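Local atomic coordinates of MHP1 (PDB entry 2JLN), a protein that takes up hydantoins carrying an aryl substituent at position 5 by sodium-dependent symport across the membrane, preferring indolylmethyl and benzyl hydantoins in the L form. Residues Ala369-Leu373 against Tyr415-Leu419; Gly375-Asp380 against Ala437-Ile442; Val407-Ala411 against Ala444-Val448. All coordinates share one frame; numbering follows the deposited sequence.

Contact 1: Ala369-Leu373 against Tyr415-Leu419; sequences ALGPL and YAVAL
Tyr415 reaches from helix 409-423 across the start of helix 371-384, laying one face of its ring on Pro372 and giving its hydroxyl to the backbone of Ala369. The tight part of the contact is this aromatic wedge. Pro372 CG stands over the ring face, 3.8 Å from its centroid in a CH-pi contact, displaced toward the rim on the side of CZ and CE1; CB of the same proline lies 3.6 Å from Tyr415 CE1. With CG anti to the backbone N (chi1 -160°), the tyrosine stretches its ring out to the other helix, and the proline and tyrosine side chains meet at about a right angle. Leu373 closes in from the rim, its CB 3.8 Å from Tyr415 CE1. Also in this buried part, Ala418 CB makes a longer contact with Pro372 CB at 4.3 Å. At the tip, Tyr415 OH donates to Ala369 O at 2.6 Å, with a C=O...O angle of 149° and the donor tilted 21° from the carbonyl plane. The acceptor belongs to the first residue to leave helical geometry after helix 356-368; Ala369 O is 5.2 Å from Leu373 N, too far for the usual helical bond, and the phenol probably supplies a donor where the helical hydrogen bonding lapses. The loose part lies on the partly exposed side, where Leu419 CD2 only grazes Ala369 CB at 4.0 Å. The contact thus pins the interruption within transmembrane helix 10 to transmembrane helix 11. Among the neighbouring helices, 429-448 closes one flank, Ala437 touching both Pro372 and Ala418, while Leu370 and Leu373 turn to helix 104-137, where they meet Leu109, Lys110 and Pro106.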
ATOM      1  N   ALA A 369      -7.577  -4.357  11.399  1.00 60.49           N
ATOM      2  CA  ALA A 369      -8.984  -3.897  11.504  1.00 60.92           C
ATOM      3  C   ALA A 369      -9.481  -3.169  10.237  1.00 62.64           C
ATOM      4  O   ALA A 369     -10.360  -2.313  10.297  1.00 62.12           O
ATOM      5  CB  ALA A 369      -9.187  -3.012  12.739  1.00 54.50           C
ATOM      6  N   LEU A 370      -8.886  -3.496   9.097  1.00 59.91           N
ATOM      7  CA  LEU A 370      -9.338  -2.998   7.814  1.00 56.81           C
ATOM      8  C   LEU A 370      -9.887  -4.186   7.018  1.00 56.57           C
ATOM      9  O   LEU A 370     -10.292  -4.067   5.866  1.00 54.20           O
ATOM     10  CB  LEU A 370      -8.177  -2.343   7.072  1.00 56.55           C
ATOM     11  CG  LEU A 370      -7.543  -1.176   7.814  1.00 56.14           C
ATOM     12  CD1 LEU A 370      -6.473  -0.508   6.961  1.00 54.97           C
ATOM     13  CD2 LEU A 370      -8.608  -0.184   8.241  1.00 55.57           C
ATOM     14  N   GLY A 371      -9.893  -5.347   7.650  1.00 57.53           N
ATOM     15  CA  GLY A 371     -10.396  -6.537   7.005  1.00 57.30           C
ATOM     16  C   GLY A 371     -11.845  -6.373   6.593  1.00 57.79           C
ATOM     17  O   GLY A 371     -12.191  -6.695   5.459  1.00 57.45           O
ATOM     18  N   PRO A 372     -12.709  -5.907   7.520  1.00 58.26           N
ATOM     19  CA  PRO A 372     -14.080  -5.613   7.105  1.00 60.21           C
ATOM     20  C   PRO A 372     -14.160  -4.475   6.078  1.00 57.12           C
ATOM     21  O   PRO A 372     -15.022  -4.525   5.211  1.00 57.07           O
ATOM     22  CB  PRO A 372     -14.777  -5.238   8.428  1.00 56.74           C
ATOM     23  CG  PRO A 372     -13.674  -4.957   9.357  1.00 56.98           C
ATOM     24  CD  PRO A 372     -12.621  -5.925   8.986  1.00 58.28           C
ATOM     25  N   LEU A 373     -13.281  -3.487   6.145  1.00 57.32           N
ATOM     26  CA  LEU A 373     -13.342  -2.417   5.155  1.00 57.32           C
ATOM     27  C   LEU A 373     -13.135  -2.962   3.745  1.00 53.59           C
ATOM     28  O   LEU A 373     -13.846  -2.571   2.826  1.00 52.02           O
ATOM     29  CB  LEU A 373     -12.327  -1.311   5.442  1.00 58.15           C
ATOM     30  CG  LEU A 373     -12.319  -0.215   4.377  1.00 56.79           C
ATOM     31  CD1 LEU A 373     -13.515   0.714   4.576  1.00 52.75           C
ATOM     32  CD2 LEU A 373     -11.007   0.559   4.398  1.00 53.82           C
ATOM     33  N   TYR A 415     -19.963  -3.450   9.953  1.00 53.69           N
ATOM     34  CA  TYR A 415     -18.552  -3.271  10.303  1.00 57.13           C
ATOM     35  C   TYR A 415     -18.246  -3.693  11.768  1.00 58.69           C
ATOM     36  O   TYR A 415     -17.337  -4.504  12.009  1.00 57.50           O
ATOM     37  CB  TYR A 415     -18.101  -1.831  10.035  1.00 56.53           C
ATOM     38  CG  TYR A 415     -16.608  -1.674   9.897  1.00 56.55           C
ATOM     39  CD1 TYR A 415     -16.013  -1.749   8.656  1.00 62.78           C
ATOM     40  CD2 TYR A 415     -15.791  -1.465  10.999  1.00 58.16           C
ATOM     41  CE1 TYR A 415     -14.649  -1.617   8.494  1.00 60.50           C
ATOM     42  CE2 TYR A 415     -14.418  -1.326  10.844  1.00 59.78           C
ATOM     43  CZ  TYR A 415     -13.863  -1.405   9.576  1.00 57.86           C
ATOM     44  OH  TYR A 415     -12.522  -1.291   9.354  1.00 58.44           O
ATOM     45  N   ALA A 416     -19.012  -3.157  12.728  1.00 56.53           N
ATOM     46  CA  ALA A 416     -18.857  -3.501  14.150  1.00 53.47           C
ATOM     47  C   ALA A 416     -18.955  -4.999  14.396  1.00 53.51           C
ATOM     48  O   ALA A 416     -17.989  -5.613  14.830  1.00 51.27           O
ATOM     49  CB  ALA A 416     -19.869  -2.778  14.976  1.00 49.65           C
ATOM     50  N   VAL A 417     -20.118  -5.583  14.101  1.00 51.66           N
ATOM     51  CA  VAL A 417     -20.302  -7.032  14.221  1.00 53.09           C
ATOM     52  C   VAL A 417     -19.118  -7.854  13.678  1.00 57.28           C
ATOM     53  O   VAL A 417     -18.660  -8.788  14.341  1.00 57.71           O
ATOM     54  CB  VAL A 417     -21.622  -7.534  13.565  1.00 50.74           C
ATOM     55  CG1 VAL A 417     -21.581  -9.070  13.340  1.00 43.86           C
ATOM     56  CG2 VAL A 417     -22.847  -7.102  14.391  1.00 43.31           C
ATOM     57  N   ALA A 418     -18.621  -7.517  12.485  1.00 57.53           N
ATOM     58  CA  ALA A 418     -17.521  -8.285  11.881  1.00 57.71           C
ATOM     59  C   ALA A 418     -16.166  -8.110  12.592  1.00 61.01           C
ATOM     60  O   ALA A 418     -15.389  -9.062  12.686  1.00 62.95           O
ATOM     61  CB  ALA A 418     -17.396  -8.005  10.387  1.00 54.36           C
ATOM     62  N   LEU A 419     -15.880  -6.915  13.104  1.00 59.14           N
ATOM     63  CA  LEU A 419     -14.646  -6.711  13.874  1.00 60.99           C
ATOM     64  C   LEU A 419     -14.638  -7.599  15.151  1.00 62.95           C
ATOM     65  O   LEU A 419     -13.628  -8.202  15.499  1.00 62.81           O
ATOM     66  CB  LEU A 419     -14.489  -5.231  14.235  1.00 59.47           C
ATOM     67  CG  LEU A 419     -13.185  -4.489  13.952  1.00 56.38           C
ATOM     68  CD1 LEU A 419     -13.190  -3.137  14.676  1.00 56.57           C
ATOM     69  CD2 LEU A 419     -11.994  -5.301  14.343  1.00 54.64           C
TER

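Contact 2: Gly375-Asp380 against Ala437-Ile442; sequences GIMISD and ALLLHI
Ile376 overlaps the imidazole of His441, its CG2 methyl standing over one face of the ring, 3.9 Å from the centroid, a CH-pi contact offset toward the rim, near CE1 and ND1. Its other branch, CG1, packs on Ala437 CB at 3.7 Å. The ring edge is held as well: His441 NE2 donates to Asp380 OD1 over 3.3 Å at an N-H...O angle of 162°. OD1 lies close to the ring plane and accepts through its anti lone pair, the carboxylate itself turned well away from that plane. Asp380 OD2 forms a salt bridge with Arg385, so each carboxylate oxygen has a partner and the group probably stays ionised. His441 projects to this partner with CG anti to the backbone N (chi1 -162°). Replacing the imidazole with the methyl of an alanine is likely to cost Asp380 OD1 this donor and open a gap beside the Ile376 CG2 methyl. On the other side of the interface Ser379 OG donates a weak 3.3 Å bond to Leu438 O and touches Ile442 CG1. Gly375, having no side chain, lets the backbones close to 4.4 Å between its CA and that of Leu438, with a CA-H...O contact from Leu438 CA to Gly375 O. The two segment axes approach to 7.7 Å and cross at -47°, running broadly the same way. The contact joins transmembrane helices 10 and 12; helix 409-423 lies alongside, Val414 touching Ile376 and Leu440, and the loop residues Pro97 and Phe98 close over Ile376.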
ATOM      1  N   GLY A 375     -13.668  -5.991   2.905  1.00 52.65           N
ATOM      2  CA  GLY A 375     -14.670  -7.022   2.715  1.00 51.18           C
ATOM      3  C   GLY A 375     -15.991  -6.440   2.283  1.00 50.20           C
ATOM      4  O   GLY A 375     -16.690  -6.989   1.458  1.00 51.55           O
ATOM      5  N   ILE A 376     -16.324  -5.301   2.852  1.00 52.47           N
ATOM      6  CA  ILE A 376     -17.570  -4.625   2.553  1.00 51.09           C
ATOM      7  C   ILE A 376     -17.517  -3.922   1.195  1.00 51.22           C
ATOM      8  O   ILE A 376     -18.542  -3.743   0.542  1.00 50.45           O
ATOM      9  CB  ILE A 376     -17.899  -3.619   3.669  1.00 50.06           C
ATOM     10  CG1 ILE A 376     -18.491  -4.359   4.859  1.00 50.30           C
ATOM     11  CG2 ILE A 376     -18.859  -2.548   3.187  1.00 51.66           C
ATOM     12  CD1 ILE A 376     -18.700  -3.482   6.045  1.00 56.09           C
ATOM     13  N   MET A 377     -16.323  -3.516   0.773  1.00 52.65           N
ATOM     14  CA  MET A 377     -16.194  -2.785  -0.480  1.00 48.93           C
ATOM     15  C   MET A 377     -16.179  -3.774  -1.629  1.00 52.02           C
ATOM     16  O   MET A 377     -16.757  -3.495  -2.678  1.00 50.10           O
ATOM     17  CB  MET A 377     -14.956  -1.896  -0.514  1.00 42.74           C
ATOM     18  CG  MET A 377     -15.076  -0.655   0.338  1.00 46.78           C
ATOM     19  SD  MET A 377     -13.712   0.534   0.165  1.00 50.36           S
ATOM     20  CE  MET A 377     -14.288   1.440  -1.263  1.00 46.78           C
ATOM     21  N   ILE A 378     -15.542  -4.933  -1.441  1.00 50.39           N
ATOM     22  CA  ILE A 378     -15.538  -5.916  -2.519  1.00 50.04           C
ATOM     23  C   ILE A 378     -16.975  -6.396  -2.739  1.00 51.92           C
ATOM     24  O   ILE A 378     -17.388  -6.640  -3.883  1.00 51.53           O
ATOM     25  CB  ILE A 378     -14.599  -7.111  -2.252  1.00 47.71           C
ATOM     26  CG1 ILE A 378     -13.149  -6.698  -2.430  1.00 48.23           C
ATOM     27  CG2 ILE A 378     -14.898  -8.276  -3.201  1.00 41.79           C
ATOM     28  CD1 ILE A 378     -12.188  -7.665  -1.768  1.00 47.22           C
ATOM     29  N   SER A 379     -17.741  -6.485  -1.651  1.00 49.13           N
ATOM     30  CA  SER A 379     -19.082  -7.062  -1.709  1.00 50.68           C
ATOM     31  C   SER A 379     -20.123  -6.092  -2.275  1.00 51.83           C
ATOM     32  O   SER A 379     -20.925  -6.468  -3.130  1.00 51.22           O
ATOM     33  CB  SER A 379     -19.517  -7.557  -0.330  1.00 51.80           C
ATOM     34  OG  SER A 379     -20.676  -8.363  -0.418  1.00 53.75           O
ATOM     35  N   ASP A 380     -20.113  -4.854  -1.791  1.00 49.26           N
ATOM     36  CA  ASP A 380     -20.975  -3.821  -2.331  1.00 47.79           C
ATOM     37  C   ASP A 380     -20.819  -3.754  -3.862  1.00 50.31           C
ATOM     38  O   ASP A 380     -21.793  -3.888  -4.592  1.00 52.06           O
ATOM     39  CB  ASP A 380     -20.644  -2.485  -1.657  1.00 53.63           C
ATOM     40  CG  ASP A 380     -21.713  -1.386  -1.894  1.00 57.77           C
ATOM     41  OD1 ASP A 380     -22.577  -1.190  -1.004  1.00 57.07           O
ATOM     42  OD2 ASP A 380     -21.660  -0.692  -2.948  1.00 56.81           O
ATOM     43  N   ALA A 437     -17.298  -9.616   7.067  1.00 55.64           N
ATOM     44  CA  ALA A 437     -17.907  -8.406   6.538  1.00 52.44           C
ATOM     45  C   ALA A 437     -18.485  -8.677   5.169  1.00 52.85           C
ATOM     46  O   ALA A 437     -19.624  -8.320   4.883  1.00 52.89           O
ATOM     47  CB  ALA A 437     -16.904  -7.299   6.465  1.00 52.16           C
ATOM     48  N   LEU A 438     -17.702  -9.315   4.316  1.00 53.00           N
ATOM     49  CA  LEU A 438     -18.196  -9.681   2.992  1.00 52.84           C
ATOM     50  C   LEU A 438     -19.567 -10.369   3.090  1.00 53.61           C
ATOM     51  O   LEU A 438     -20.545  -9.869   2.541  1.00 54.27           O
ATOM     52  CB  LEU A 438     -17.175 -10.553   2.268  1.00 52.00           C
ATOM     53  CG  LEU A 438     -17.233 -10.728   0.764  1.00 50.77           C
ATOM     54  CD1 LEU A 438     -15.981 -11.468   0.265  1.00 47.89           C
ATOM     55  CD2 LEU A 438     -18.463 -11.511   0.471  1.00 54.87           C
ATOM     56  N   LEU A 439     -19.656 -11.474   3.827  1.00 53.72           N
ATOM     57  CA  LEU A 439     -20.921 -12.218   3.923  1.00 52.95           C
ATOM     58  C   LEU A 439     -22.119 -11.487   4.601  1.00 56.69           C
ATOM     59  O   LEU A 439     -23.238 -11.573   4.106  1.00 58.32           O
ATOM     60  CB  LEU A 439     -20.701 -13.624   4.505  1.00 50.01           C
ATOM     61  CG  LEU A 439     -19.853 -14.553   3.617  1.00 49.00           C
ATOM     62  CD1 LEU A 439     -19.243 -15.713   4.399  1.00 44.27           C
ATOM     63  CD2 LEU A 439     -20.611 -15.060   2.408  1.00 41.10           C
ATOM     64  N   LEU A 440     -21.914 -10.761   5.698  1.00 54.82           N
ATOM     65  CA  LEU A 440     -23.042 -10.066   6.323  1.00 52.40           C
ATOM     66  C   LEU A 440     -23.586  -8.879   5.508  1.00 58.92           C
ATOM     67  O   LEU A 440     -24.762  -8.518   5.636  1.00 60.43           O
ATOM     68  CB  LEU A 440     -22.682  -9.582   7.720  1.00 54.59           C
ATOM     69  CG  LEU A 440     -21.938 -10.565   8.618  1.00 65.97           C
ATOM     70  CD1 LEU A 440     -21.725  -9.939  10.019  1.00 64.76           C
ATOM     71  CD2 LEU A 440     -22.658 -11.944   8.708  1.00 65.38           C
ATOM     72  N   HIS A 441     -22.746  -8.248   4.689  1.00 59.07           N
ATOM     73  CA  HIS A 441     -23.186  -7.066   3.929  1.00 56.51           C
ATOM     74  C   HIS A 441     -24.355  -7.428   3.011  1.00 57.39           C
ATOM     75  O   HIS A 441     -25.253  -6.623   2.792  1.00 56.50           O
ATOM     76  CB  HIS A 441     -22.027  -6.463   3.110  1.00 52.96           C
ATOM     77  CG  HIS A 441     -22.266  -5.057   2.674  1.00 51.66           C
ATOM     78  ND1 HIS A 441     -22.336  -4.004   3.562  1.00 52.86           N
ATOM     79  CD2 HIS A 441     -22.466  -4.523   1.443  1.00 55.99           C
ATOM     80  CE1 HIS A 441     -22.577  -2.886   2.900  1.00 53.43           C
ATOM     81  NE2 HIS A 441     -22.665  -3.172   1.611  1.00 52.87           N
ATOM     82  N   ILE A 442     -24.348  -8.652   2.492  1.00 57.17           N
ATOM     83  CA  ILE A 442     -25.374  -9.079   1.547  1.00 59.50           C
ATOM     84  C   ILE A 442     -26.824  -8.988   2.074  1.00 59.08           C
ATOM     85  O   ILE A 442     -27.630  -8.245   1.516  1.00 62.09           O
ATOM     86  CB  ILE A 442     -25.045 -10.454   0.953  1.00 59.27           C
ATOM     87  CG1 ILE A 442     -23.827 -10.330   0.046  1.00 55.89           C
ATOM     88  CG2 ILE A 442     -26.187 -10.951   0.129  1.00 57.28           C
ATOM     89  CD1 ILE A 442     -23.316 -11.648  -0.431  1.00 55.59           C
TER

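Contact 3: Val407-Ala411 against Ala444-Val448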
ATOM      1  N   VAL A 407     -25.175   9.058   6.096  1.00 51.96           N
ATOM      2  CA  VAL A 407     -24.513   7.935   6.765  1.00 50.07           C
ATOM      3  C   VAL A 407     -25.326   6.663   6.695  1.00 50.88           C
ATOM      4  O   VAL A 407     -26.518   6.698   6.957  1.00 54.81           O
ATOM      5  CB  VAL A 407     -24.367   8.225   8.236  1.00 49.14           C
ATOM      6  CG1 VAL A 407     -23.893   6.983   8.960  1.00 45.05           C
ATOM      7  CG2 VAL A 407     -23.449   9.426   8.441  1.00 49.70           C
ATOM      8  N   ASN A 408     -24.707   5.536   6.360  1.00 50.00           N
ATOM      9  CA  ASN A 408     -25.458   4.282   6.284  1.00 49.16           C
ATOM     10  C   ASN A 408     -25.261   3.475   7.559  1.00 48.12           C
ATOM     11  O   ASN A 408     -24.357   2.651   7.626  1.00 49.71           O
ATOM     12  CB  ASN A 408     -25.044   3.470   5.043  1.00 50.19           C
ATOM     13  CG  ASN A 408     -25.644   2.048   5.021  1.00 50.54           C
ATOM     14  OD1 ASN A 408     -26.217   1.574   6.009  1.00 49.80           O
ATOM     15  ND2 ASN A 408     -25.494   1.369   3.894  1.00 45.38           N
ATOM     16  N   TRP A 409     -26.093   3.700   8.572  1.00 48.33           N
ATOM     17  CA  TRP A 409     -25.856   3.040   9.858  1.00 49.19           C
ATOM     18  C   TRP A 409     -25.861   1.517   9.775  1.00 48.00           C
ATOM     19  O   TRP A 409     -25.113   0.884  10.505  1.00 49.65           O
ATOM     20  CB  TRP A 409     -26.775   3.543  10.974  1.00 46.70           C
ATOM     21  CG  TRP A 409     -26.680   5.022  11.169  1.00 46.91           C
ATOM     22  CD1 TRP A 409     -27.497   5.968  10.626  1.00 47.05           C
ATOM     23  CD2 TRP A 409     -25.697   5.731  11.939  1.00 45.81           C
ATOM     24  NE1 TRP A 409     -27.091   7.228  11.018  1.00 49.33           N
ATOM     25  CE2 TRP A 409     -25.988   7.108  11.823  1.00 47.48           C
ATOM     26  CE3 TRP A 409     -24.597   5.339  12.705  1.00 44.63           C
ATOM     27  CZ2 TRP A 409     -25.215   8.095  12.443  1.00 45.99           C
ATOM     28  CZ3 TRP A 409     -23.844   6.320  13.338  1.00 44.04           C
ATOM     29  CH2 TRP A 409     -24.155   7.681  13.199  1.00 45.54           C
ATOM     30  N   VAL A 410     -26.641   0.920   8.876  1.00 45.56           N
ATOM     31  CA  VAL A 410     -26.615  -0.541   8.773  1.00 45.32           C
ATOM     32  C   VAL A 410     -25.250  -1.083   8.367  1.00 49.13           C
ATOM     33  O   VAL A 410     -24.845  -2.132   8.879  1.00 48.39           O
ATOM     34  CB  VAL A 410     -27.703  -1.114   7.865  1.00 46.97           C
ATOM     35  CG1 VAL A 410     -27.471  -2.622   7.632  1.00 45.05           C
ATOM     36  CG2 VAL A 410     -29.063  -0.855   8.478  1.00 44.99           C
ATOM     37  N   ALA A 411     -24.539  -0.370   7.473  1.00 51.59           N
ATOM     38  CA  ALA A 411     -23.131  -0.708   7.073  1.00 52.24           C
ATOM     39  C   ALA A 411     -22.036  -0.515   8.154  1.00 51.77           C
ATOM     40  O   ALA A 411     -21.180  -1.377   8.315  1.00 52.09           O
ATOM     41  CB  ALA A 411     -22.731   0.017   5.797  1.00 51.97           C
ATOM     42  N   ALA A 444     -27.676  -7.586   5.004  1.00 55.52           N
ATOM     43  CA  ALA A 444     -27.822  -6.222   5.493  1.00 54.83           C
ATOM     44  C   ALA A 444     -28.223  -5.266   4.366  1.00 60.06           C
ATOM     45  O   ALA A 444     -29.022  -4.356   4.581  1.00 61.98           O
ATOM     46  CB  ALA A 444     -26.553  -5.746   6.161  1.00 53.34           C
ATOM     47  N   MET A 445     -27.670  -5.457   3.169  1.00 59.24           N
ATOM     48  CA  MET A 445     -27.926  -4.516   2.076  1.00 61.41           C
ATOM     49  C   MET A 445     -29.259  -4.756   1.382  1.00 63.64           C
ATOM     50  O   MET A 445     -29.869  -3.807   0.881  1.00 62.94           O
ATOM     51  CB  MET A 445     -26.791  -4.484   1.044  1.00 59.02           C
ATOM     52  CG  MET A 445     -25.756  -3.374   1.267  1.00 56.58           C
ATOM     53  SD  MET A 445     -26.420  -1.690   1.280  1.00 65.36           S
ATOM     54  CE  MET A 445     -26.304  -1.394   3.031  1.00 56.57           C
ATOM     55  N   ARG A 446     -29.720  -6.005   1.348  1.00 63.43           N
ATOM     56  CA  ARG A 446     -31.057  -6.263   0.810  1.00 67.45           C
ATOM     57  C   ARG A 446     -32.159  -5.778   1.747  1.00 66.04           C
ATOM     58  O   ARG A 446     -33.337  -5.822   1.414  1.00 71.49           O
ATOM     59  CB  ARG A 446     -31.259  -7.731   0.430  1.00 69.34           C
ATOM     60  CG  ARG A 446     -30.771  -8.042  -0.989  1.00 86.31           C
ATOM     61  CD  ARG A 446     -30.883  -6.794  -1.923  1.00 87.77           C
ATOM     62  NE  ARG A 446     -30.653  -7.099  -3.346  1.00100.01           N
ATOM     63  CZ  ARG A 446     -31.564  -6.954  -4.317  1.00106.56           C
ATOM     64  NH1 ARG A 446     -32.789  -6.488  -4.040  1.00 96.06           N
ATOM     65  NH2 ARG A 446     -31.242  -7.266  -5.579  1.00103.55           N
ATOM     66  N   TRP A 447     -31.765  -5.293   2.914  1.00 63.77           N
ATOM     67  CA  TRP A 447     -32.718  -4.768   3.875  1.00 64.31           C
ATOM     68  C   TRP A 447     -32.805  -3.242   3.747  1.00 62.68           C
ATOM     69  O   TRP A 447     -33.892  -2.686   3.617  1.00 64.09           O
ATOM     70  CB  TRP A 447     -32.327  -5.204   5.295  1.00 63.80           C
ATOM     71  CG  TRP A 447     -33.273  -4.758   6.334  1.00 65.04           C
ATOM     72  CD1 TRP A 447     -34.615  -4.977   6.363  1.00 67.52           C
ATOM     73  CD2 TRP A 447     -32.959  -4.020   7.512  1.00 69.33           C
ATOM     74  NE1 TRP A 447     -35.167  -4.409   7.488  1.00 68.44           N
ATOM     75  CE2 TRP A 447     -34.170  -3.812   8.210  1.00 70.81           C
ATOM     76  CE3 TRP A 447     -31.773  -3.508   8.046  1.00 67.58           C
ATOM     77  CZ2 TRP A 447     -34.231  -3.110   9.410  1.00 73.83           C
ATOM     78  CZ3 TRP A 447     -31.831  -2.817   9.244  1.00 72.52           C
ATOM     79  CH2 TRP A 447     -33.054  -2.622   9.913  1.00 78.80           C
ATOM     80  N   VAL A 448     -31.655  -2.575   3.770  1.00 59.89           N
ATOM     81  CA  VAL A 448     -31.587  -1.138   3.531  1.00 57.12           C
ATOM     82  C   VAL A 448     -32.225  -0.764   2.181  1.00 58.46           C
ATOM     83  O   VAL A 448     -32.690   0.370   1.988  1.00 52.28           O
ATOM     84  CB  VAL A 448     -30.130  -0.671   3.567  1.00 54.17           C
ATOM     85  CG1 VAL A 448     -29.981   0.743   3.053  1.00 52.52           C
ATOM     86  CG2 VAL A 448     -29.617  -0.764   4.968  1.00 56.69           C
TER
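Apolar packing of Val410 against Ala444, Trp447 and Val448 joins the beginning of helix 409-423 to the last turns of helix 429-448, consecutive transmembrane helices of the chain. Val410 carries the largest share of the contact. Its CG1 branch, anti to the backbone N (chi1 171°), points at Ala444 and reaches its CB at 3.6 Å. The CG2 branch goes to the indole of Trp447, 3.5 Å from CZ3, meeting the ring obliquely while the two side chains cross at about a right angle. Val448 fills the space beside them: its CG2 lies 3.5 Å from Val410 CB, the two valines lying alongside and pointing oppositely. Trp447 sits on the surface and also touches a neighbouring molecule in the crystal, so its exact pose may owe something to the lattice.

Deeper in, Met445 approaches the amide of Asn408 head-on from the facing helix, its chain bent at chi2 and chi3; the modelled methyl comes too close to the amide to be relied on, and its detailed placement is doubtful. Asn408 is the N-cap of helix 409-423. Its OD1 accepts from Ala411 N at 3.0 Å with an N-H...O angle of 162°, the donor standing well above the plane of the amide carbonyl, while ND2 makes a weak hydrogen bond to Pro97 O. Both ends of the amide therefore have backbone partners, one in the helix it caps and a weaker one in another loop.

No hydrogen bond crosses between the two segments. Cohesion between them therefore rests mainly on apolar packing, while Asn408, the one buried polar side chain, uses its hydrogen bonds for helix capping and for the loop.

The three contacts knit one triangle of helices: contact 1 pairs 371-384 with 409-423, contact 2 pairs 371-384 with 429-448, and contact 3 pairs 409-423 with 429-448. Contact 2 touches both others. Its centre is about 10 Å from that of contact 1, where Pro372 CA meets Ala437 CB at 3.4 Å, and about 11 Å from that of contact 3, where His441 CE1 lies 4.1 Å from Ala411 CB. The centres of contacts 1 and 3 are about 15 Å apart. Contact 1 comes nearest the transport site: the Leu370 side chain is about 11 Å from the substrate-binding residues Gly219 and Asn318. Contacts 2 and 3 are structural packing away from it.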